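Local coordinates for putative HMP/thiamine permease protein YkoE (Bacillus subtilis, PDB 5EDL) that binds thiamine as the membrane-embedded S component of an energy-coupling factor transporter and probably carries it, or related hydroxymethylpyrimidine compounds, across the membrane, at residues A[47-51]-A[64-68]; A[98-102]-A[113-117]. All blocks are in the same frame, centred on the assembly; numbering follows the deposited sequence.

Contact 1 joins segment 47-51, which runs into helix 49-58, to helix 63-77; contact 2 joins helices 85-103 and 111-132. They come one after the other along the chain, the first closing before the second opens, and each links two helices that are consecutive in sequence. Their centres lie about 11 Å apart, and they touch where helices 63-77 and 85-103 meet: L65 N probably donates to E98 OE1 at 2.8 Å, and A64 CB packs on F101 CD2 at 3.9 Å. Contact 1, buried near the centre of the chain, thus lines the thiamine site, whereas contact 2 is only partly buried and lies at the lipid-facing side.

Contact 1: A[47-51]-A[64-68]; sequences WFIVS and ALVSE. With VIB (3-(4-amino-2-methyl-pyrimidin-5-ylmethyl)-5-(2-hydroxy-ethyl)-4-methyl-thiazol-3-ium), chain B.
The indole of W47 lies flat against the bound thiamine, whose bridging carbon C7A sits 3.3 Å above the ring plane, over its centre. The pyrimidine stacks on the five-membered ring, with NE1 of W47 3.4 Å from C6A of the ligand; the N-H itself is hydrogen-bonded to the backbone O of Y21. CG of W47 stands anti to its carbonyl carbon (chi1 -70°), which lays the indole along the ligand. Separately, the backbone O of W47 faces E68, whose OE2 comes within 2.6 Å, so close that the acid probably holds a proton. Y21 OH bonds OE1 and Q93 NE2 bonds OE2 of this carboxyl group, which would fix its rotation. W47 and E68 both belong to the thiamine pocket, the flat indole covering one side of the ligand. One turn before E68, A64 meets S51; both are small enough for CA atoms 3.9 Å apart, and S51 OG donates to A64 O at 2.7 Å, tilted 30° from the carbonyl plane. V50 presses CG1 against S67 CB at a tight 3.4 Å, while S67 OG bonds A63 O. Helix 4-35 flanks W47 and V50, helix 85-103 covers F48, S51 and A64, and F48 reaches helices 111-132 and 140-170.

Contact 2: A[98-102]-A[113-117]; sequences EAVFL and VLMLA. With MPG ([(Z)-octadec-9-enyl] (2R)-2,3-bis(oxidanyl)propanoate), chain C.
V100 points from helix 85-103 toward segment 113-117 of helix 111-132, and each of its side-chain carbons finds a backbone surface there. CB lies 3.8 Å from A117 CA. CG1, anti to the backbone N (chi1 163°), lies 3.7 Å from V113 O and also touches the side chains of V113, L116 and A117. The other branch, V100 CG2, rests 3.5 Å from L116 O. A short branched side chain suits this place, since the facing A117 has only a methyl and lets the two backbones come as close as 5.3 Å between the CA atoms of V100 and A117. The motif is a helical hairpin of consecutive transmembrane segments, with local axes 8.8 Å apart and N-to-C directions 141° from each other, held across this interface by apolar contact. Beside V100, the larger F101 reaches across with its ring: CE2 meets A117 CB at 3.6 Å, and L114 CD2 comes up at the ring edge near CZ. Outside the pair, F101 also packs on A55 and W106. On another side of helix 85-103, E98 CG and A99 CB touch the lipid chain, at its C7 and C3, while E98 OE2 bonds G62 N and W106 NE1.

Contact 1: A[47-51]-A[64-68]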
ATOM      1  N   TRP A  47      -5.621   1.334   2.678  1.00 22.46           N
ATOM      2  CA  TRP A  47      -5.289  -0.001   3.194  1.00 22.96           C
ATOM      3  C   TRP A  47      -4.219  -0.719   2.371  1.00 22.38           C
ATOM      4  O   TRP A  47      -3.808  -1.828   2.740  1.00 24.26           O
ATOM      5  CB  TRP A  47      -6.549  -0.886   3.294  1.00 23.85           C
ATOM      6  CG  TRP A  47      -7.481  -0.431   4.390  1.00 24.99           C
ATOM      7  CD1 TRP A  47      -7.203  -0.333   5.727  1.00 26.15           C
ATOM      8  CD2 TRP A  47      -8.845  -0.027   4.234  1.00 25.38           C
ATOM      9  NE1 TRP A  47      -8.313   0.121   6.411  1.00 27.41           N
ATOM     10  CE2 TRP A  47      -9.330   0.321   5.512  1.00 26.88           C
ATOM     11  CE3 TRP A  47      -9.705   0.075   3.130  1.00 24.79           C
ATOM     12  CZ2 TRP A  47     -10.640   0.763   5.718  1.00 27.80           C
ATOM     13  CZ3 TRP A  47     -10.997   0.523   3.335  1.00 25.50           C
ATOM     14  CH2 TRP A  47     -11.451   0.865   4.619  1.00 26.99           C
ATOM     15  N   PHE A  48      -3.786  -0.106   1.268  1.00 21.57           N
ATOM     16  CA  PHE A  48      -2.689  -0.669   0.456  1.00 21.33           C
ATOM     17  C   PHE A  48      -1.360   0.090   0.597  1.00 21.50           C
ATOM     18  O   PHE A  48      -0.341  -0.329   0.035  1.00 20.88           O
ATOM     19  CB  PHE A  48      -3.013  -0.672  -1.044  1.00 21.24           C
ATOM     20  CG  PHE A  48      -4.412  -1.079  -1.395  1.00 21.97           C
ATOM     21  CD1 PHE A  48      -5.100  -2.028  -0.657  1.00 22.25           C
ATOM     22  CD2 PHE A  48      -5.031  -0.507  -2.496  1.00 21.49           C
ATOM     23  CE1 PHE A  48      -6.396  -2.393  -1.012  1.00 22.71           C
ATOM     24  CE2 PHE A  48      -6.320  -0.861  -2.861  1.00 21.85           C
ATOM     25  CZ  PHE A  48      -7.010  -1.810  -2.115  1.00 22.41           C
ATOM     26  N   ILE A  49      -1.372   1.216   1.295  1.00 20.85           N
ATOM     27  CA  ILE A  49      -0.240   2.140   1.223  1.00 22.15           C
ATOM     28  C   ILE A  49       1.078   1.506   1.697  1.00 21.10           C
ATOM     29  O   ILE A  49       2.130   1.807   1.158  1.00 26.41           O
ATOM     30  CB  ILE A  49      -0.512   3.441   2.035  1.00 21.02           C
ATOM     31  CG1 ILE A  49       0.534   4.505   1.670  1.00 23.30           C
ATOM     32  CG2 ILE A  49      -0.525   3.158   3.532  1.00 21.60           C
ATOM     33  CD1 ILE A  49       0.180   5.896   2.146  1.00 22.97           C
ATOM     34  N   VAL A  50       1.002   0.593   2.666  1.00 23.47           N
ATOM     35  CA  VAL A  50       2.189  -0.079   3.185  1.00 23.33           C
ATOM     36  C   VAL A  50       2.948  -0.800   2.066  1.00 21.01           C
ATOM     37  O   VAL A  50       4.169  -0.761   2.026  1.00 21.09           O
ATOM     38  CB  VAL A  50       1.816  -1.081   4.309  1.00 32.46           C
ATOM     39  CG1 VAL A  50       2.937  -2.065   4.566  1.00 33.28           C
ATOM     40  CG2 VAL A  50       1.466  -0.331   5.573  1.00 35.66           C
ATOM     41  N   SER A  51       2.220  -1.423   1.146  1.00 21.18           N
ATOM     42  CA  SER A  51       2.857  -2.157   0.062  1.00 24.63           C
ATOM     43  C   SER A  51       3.699  -1.233  -0.802  1.00 22.21           C
ATOM     44  O   SER A  51       4.807  -1.571  -1.176  1.00 21.66           O
ATOM     45  CB  SER A  51       1.820  -2.869  -0.806  1.00 22.06           C
ATOM     46  OG  SER A  51       1.315  -4.008  -0.143  1.00 22.80           O
ATOM     47  N   ALA A  64       6.368  -5.633  -1.116  1.00 22.01           N
ATOM     48  CA  ALA A  64       4.972  -5.223  -1.172  1.00 22.63           C
ATOM     49  C   ALA A  64       4.110  -6.274  -0.487  1.00 22.77           C
ATOM     50  O   ALA A  64       3.174  -5.941   0.212  1.00 19.57           O
ATOM     51  CB  ALA A  64       4.512  -5.020  -2.609  1.00 19.84           C
ATOM     52  N   LEU A  65       4.454  -7.538  -0.699  1.00 23.25           N
ATOM     53  CA  LEU A  65       3.650  -8.641  -0.190  1.00 23.98           C
ATOM     54  C   LEU A  65       3.809  -8.781   1.320  1.00 24.81           C
ATOM     55  O   LEU A  65       2.822  -8.815   2.051  1.00 21.85           O
ATOM     56  CB  LEU A  65       4.032  -9.957  -0.877  1.00 21.63           C
ATOM     57  CG  LEU A  65       3.432 -11.227  -0.263  1.00 22.41           C
ATOM     58  CD1 LEU A  65       1.899 -11.126  -0.265  1.00 22.18           C
ATOM     59  CD2 LEU A  65       3.898 -12.461  -1.039  1.00 26.02           C
ATOM     60  N   VAL A  66       5.055  -8.863   1.776  1.00 24.18           N
ATOM     61  CA  VAL A  66       5.322  -9.138   3.179  1.00 21.94           C
ATOM     62  C   VAL A  66       4.955  -7.971   4.085  1.00 21.42           C
ATOM     63  O   VAL A  66       4.373  -8.172   5.142  1.00 24.42           O
ATOM     64  CB  VAL A  66       6.795  -9.511   3.423  1.00 26.92           C
ATOM     65  CG1 VAL A  66       7.019  -9.771   4.911  1.00 27.41           C
ATOM     66  CG2 VAL A  66       7.165 -10.750   2.613  1.00 31.35           C
ATOM     67  N   SER A  67       5.272  -6.754   3.675  1.00 25.13           N
ATOM     68  CA  SER A  67       4.912  -5.592   4.482  1.00 25.44           C
ATOM     69  C   SER A  67       3.389  -5.533   4.748  1.00 24.04           C
ATOM     70  O   SER A  67       2.969  -5.238   5.857  1.00 20.48           O
ATOM     71  CB  SER A  67       5.384  -4.310   3.801  1.00 24.37           C
ATOM     72  OG  SER A  67       4.712  -4.114   2.568  1.00 23.68           O
ATOM     73  N   GLU A  68       2.575  -5.813   3.729  1.00 22.00           N
ATOM     74  CA  GLU A  68       1.120  -5.766   3.867  1.00 21.03           C
ATOM     75  C   GLU A  68       0.614  -6.894   4.786  1.00 23.80           C
ATOM     76  O   GLU A  68      -0.321  -6.696   5.562  1.00 21.29           O
ATOM     77  CB  GLU A  68       0.455  -5.850   2.480  1.00 19.65           C
ATOM     78  CG  GLU A  68      -1.092  -5.765   2.445  1.00 19.93           C
ATOM     79  CD  GLU A  68      -1.656  -4.362   2.705  1.00 20.27           C
ATOM     80  OE1 GLU A  68      -0.881  -3.420   2.990  1.00 20.35           O
ATOM     81  OE2 GLU A  68      -2.890  -4.206   2.645  1.00 20.32           O
TER
HETATM   82  CM2 VIB B 201      -5.274  -4.577   5.830  1.00 21.79           C
HETATM   83  N4A VIB B 201      -9.110  -3.785   2.896  1.00 17.01           N
HETATM   84  CM4 VIB B 201     -13.474  -2.017   3.985  1.00 19.99           C
HETATM   85  O1  VIB B 201     -14.263  -4.474   1.108  1.00 32.11           O
HETATM   86  C7  VIB B 201     -14.916  -5.404   1.949  1.00 25.25           C
HETATM   87  C6  VIB B 201     -15.106  -4.761   3.301  1.00 27.23           C
HETATM   88  C2  VIB B 201     -11.568  -5.255   5.009  1.00 27.58           C
HETATM   89  S1  VIB B 201     -12.866  -5.889   4.406  1.00 29.14           S
HETATM   90  C5  VIB B 201     -13.739  -4.688   3.957  1.00 28.09           C
HETATM   91  C4  VIB B 201     -13.030  -3.463   4.236  1.00 22.07           C
HETATM   92  N3  VIB B 201     -11.659  -3.826   4.909  1.00 21.60           N
HETATM   93  C7A VIB B 201     -10.728  -2.789   5.345  1.00 19.46           C
HETATM   94  C4A VIB B 201      -8.525  -3.758   4.219  1.00 21.35           C
HETATM   95  N3A VIB B 201      -7.264  -4.150   4.413  1.00 22.46           N
HETATM   96  C2A VIB B 201      -6.732  -4.115   5.666  1.00 23.11           C
HETATM   97  N1A VIB B 201      -7.482  -3.664   6.721  1.00 20.99           N
HETATM   98  C6A VIB B 201      -8.766  -3.259   6.541  1.00 18.53           C
HETATM   99  C5A VIB B 201      -9.280  -3.305   5.270  1.00 21.70           C

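Contact 2: A[98-102]-A[113-117]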
ATOM      1  N   GLU A  98       2.314  -6.839  -5.266  1.00 20.90           N
ATOM      2  CA  GLU A  98       3.549  -7.534  -5.599  1.00 21.11           C
ATOM      3  C   GLU A  98       3.568  -7.961  -7.069  1.00 24.38           C
ATOM      4  O   GLU A  98       4.618  -7.950  -7.695  1.00 22.37           O
ATOM      5  CB  GLU A  98       3.733  -8.754  -4.696  1.00 21.45           C
ATOM      6  CG  GLU A  98       5.118  -9.400  -4.791  1.00 26.54           C
ATOM      7  CD  GLU A  98       6.201  -8.571  -4.108  1.00 23.28           C
ATOM      8  OE1 GLU A  98       6.007  -8.146  -2.951  1.00 23.02           O
ATOM      9  OE2 GLU A  98       7.248  -8.343  -4.741  1.00 25.80           O
ATOM     10  N   ALA A  99       2.412  -8.348  -7.609  1.00 22.19           N
ATOM     11  CA  ALA A  99       2.341  -8.801  -8.998  1.00 27.84           C
ATOM     12  C   ALA A  99       2.829  -7.715  -9.978  1.00 23.20           C
ATOM     13  O   ALA A  99       3.426  -8.017 -11.005  1.00 27.74           O
ATOM     14  CB  ALA A  99       0.913  -9.233  -9.343  1.00 27.57           C
ATOM     15  N   VAL A 100       2.561  -6.459  -9.654  1.00 22.51           N
ATOM     16  CA  VAL A 100       2.979  -5.346 -10.511  1.00 22.78           C
ATOM     17  C   VAL A 100       4.506  -5.139 -10.422  1.00 22.93           C
ATOM     18  O   VAL A 100       5.160  -4.819 -11.420  1.00 23.72           O
ATOM     19  CB  VAL A 100       2.222  -4.050 -10.132  1.00 26.84           C
ATOM     20  CG1 VAL A 100       2.915  -2.806 -10.696  1.00 25.81           C
ATOM     21  CG2 VAL A 100       0.769  -4.132 -10.598  1.00 24.86           C
ATOM     22  N   PHE A 101       5.077  -5.334  -9.233  1.00 24.48           N
ATOM     23  CA  PHE A 101       6.535  -5.202  -9.100  1.00 22.90           C
ATOM     24  C   PHE A 101       7.206  -6.416  -9.710  1.00 23.89           C
ATOM     25  O   PHE A 101       8.254  -6.291 -10.329  1.00 27.14           O
ATOM     26  CB  PHE A 101       6.943  -4.996  -7.633  1.00 22.35           C
ATOM     27  CG  PHE A 101       6.461  -3.688  -7.072  1.00 24.76           C
ATOM     28  CD1 PHE A 101       7.016  -2.491  -7.509  1.00 25.45           C
ATOM     29  CD2 PHE A 101       5.429  -3.643  -6.148  1.00 22.41           C
ATOM     30  CE1 PHE A 101       6.567  -1.281  -7.021  1.00 27.49           C
ATOM     31  CE2 PHE A 101       4.978  -2.431  -5.647  1.00 20.57           C
ATOM     32  CZ  PHE A 101       5.538  -1.250  -6.088  1.00 21.08           C
ATOM     33  N   LEU A 102       6.581  -7.587  -9.574  1.00 23.91           N
ATOM     34  CA  LEU A 102       7.044  -8.770 -10.289  1.00 26.66           C
ATOM     35  C   LEU A 102       7.064  -8.508 -11.798  1.00 28.37           C
ATOM     36  O   LEU A 102       8.060  -8.775 -12.477  1.00 28.39           O
ATOM     37  CB  LEU A 102       6.160  -9.985  -9.962  1.00 25.22           C
ATOM     38  CG  LEU A 102       6.234 -11.227 -10.864  1.00 26.69           C
ATOM     39  CD1 LEU A 102       7.622 -11.867 -10.839  1.00 33.67           C
ATOM     40  CD2 LEU A 102       5.166 -12.250 -10.479  1.00 34.89           C
ATOM     41  N   VAL A 113       4.101   3.232 -12.079  1.00 26.73           N
ATOM     42  CA  VAL A 113       4.217   1.865 -11.596  1.00 25.98           C
ATOM     43  C   VAL A 113       3.687   1.741 -10.156  1.00 24.67           C
ATOM     44  O   VAL A 113       3.018   0.767  -9.832  1.00 24.07           O
ATOM     45  CB  VAL A 113       5.662   1.345 -11.673  1.00 29.65           C
ATOM     46  CG1 VAL A 113       5.752  -0.046 -11.029  1.00 26.03           C
ATOM     47  CG2 VAL A 113       6.139   1.305 -13.148  1.00 28.16           C
ATOM     48  N   LEU A 114       3.970   2.731  -9.310  1.00 24.87           N
ATOM     49  CA  LEU A 114       3.431   2.740  -7.951  1.00 26.93           C
ATOM     50  C   LEU A 114       1.897   2.779  -7.986  1.00 26.93           C
ATOM     51  O   LEU A 114       1.223   2.077  -7.223  1.00 22.49           O
ATOM     52  CB  LEU A 114       3.975   3.934  -7.156  1.00 23.73           C
ATOM     53  CG  LEU A 114       5.505   4.039  -7.038  1.00 24.26           C
ATOM     54  CD1 LEU A 114       5.883   5.182  -6.103  1.00 24.49           C
ATOM     55  CD2 LEU A 114       6.115   2.728  -6.558  1.00 24.00           C
ATOM     56  N   MET A 115       1.351   3.591  -8.885  1.00 24.33           N
ATOM     57  CA  MET A 115      -0.099   3.709  -9.005  1.00 24.88           C
ATOM     58  C   MET A 115      -0.723   2.402  -9.497  1.00 25.20           C
ATOM     59  O   MET A 115      -1.734   1.959  -8.946  1.00 26.98           O
ATOM     60  CB  MET A 115      -0.475   4.869  -9.923  1.00 27.41           C
ATOM     61  CG  MET A 115      -0.238   6.245  -9.296  1.00 25.23           C
ATOM     62  SD  MET A 115      -0.820   7.557 -10.390  1.00 36.83           S
ATOM     63  CE  MET A 115      -0.700   8.979  -9.312  1.00 51.50           C
ATOM     64  N   LEU A 116      -0.103   1.780 -10.503  1.00 26.46           N
ATOM     65  CA  LEU A 116      -0.506   0.452 -10.957  1.00 27.33           C
ATOM     66  C   LEU A 116      -0.487  -0.581  -9.831  1.00 23.01           C
ATOM     67  O   LEU A 116      -1.336  -1.450  -9.767  1.00 22.80           O
ATOM     68  CB  LEU A 116       0.413  -0.029 -12.075  1.00 29.39           C
ATOM     69  CG  LEU A 116      -0.169  -0.496 -13.399  1.00 39.65           C
ATOM     70  CD1 LEU A 116      -1.437   0.258 -13.778  1.00 34.68           C
ATOM     71  CD2 LEU A 116       0.902  -0.347 -14.482  1.00 40.87           C
ATOM     72  N   ALA A 117       0.528  -0.506  -8.988  1.00 22.77           N
ATOM     73  CA  ALA A 117       0.657  -1.426  -7.869  1.00 25.67           C
ATOM     74  C   ALA A 117      -0.539  -1.255  -6.916  1.00 25.54           C
ATOM     75  O   ALA A 117      -1.154  -2.238  -6.501  1.00 22.59           O
ATOM     76  CB  ALA A 117       1.985  -1.188  -7.143  1.00 22.42           C
TER
HETATM   77  C2  MPG C 202      -0.258 -12.856  -8.937  1.00 58.09           C
HETATM   78  C3  MPG C 202       1.215 -12.679  -9.234  1.00 54.89           C
HETATM   79  C4  MPG C 202       1.937 -12.246  -7.976  1.00 52.01           C
HETATM   80  C5  MPG C 202       2.079 -13.433  -7.054  1.00 58.90           C
HETATM   81  C6  MPG C 202       3.526 -13.599  -6.657  1.00 61.29           C
HETATM   82  C7  MPG C 202       3.892 -12.510  -5.679  1.00 62.48           C
HETATM   83  C8  MPG C 202       5.135 -12.909  -4.916  1.00 64.33           C
HETATM   84  C9  MPG C 202       6.351 -12.546  -5.737  1.00 66.86           C
HETATM   85  C10 MPG C 202       7.605 -12.615  -5.236  1.00 64.09           C
HETATM   86  C11 MPG C 202       7.891 -13.063  -3.820  1.00 62.89           C
HETATM   87  C12 MPG C 202       8.928 -14.163  -3.875  1.00 65.16           C
HETATM   88  C13 MPG C 202      10.257 -13.613  -4.361  1.00 61.23           C
HETATM   89  C14 MPG C 202      10.564 -14.064  -5.775  1.00 54.64           C
HETATM   90  C15 MPG C 202      12.055 -14.262  -5.944  1.00 56.53           C
HETATM   91  C16 MPG C 202      12.518 -13.596  -7.219  1.00 58.25           C
HETATM   92  C17 MPG C 202      14.025 -13.634  -7.301  1.00 55.98           C
HETATM   93  C18 MPG C 202      14.496 -12.475  -8.149  1.00 53.64           C
HETATM   94  O1  MPG C 202      -1.808 -12.300 -10.656  1.00 71.20           O
HETATM   95  C1  MPG C 202      -0.969 -13.329 -10.185  1.00 65.66           C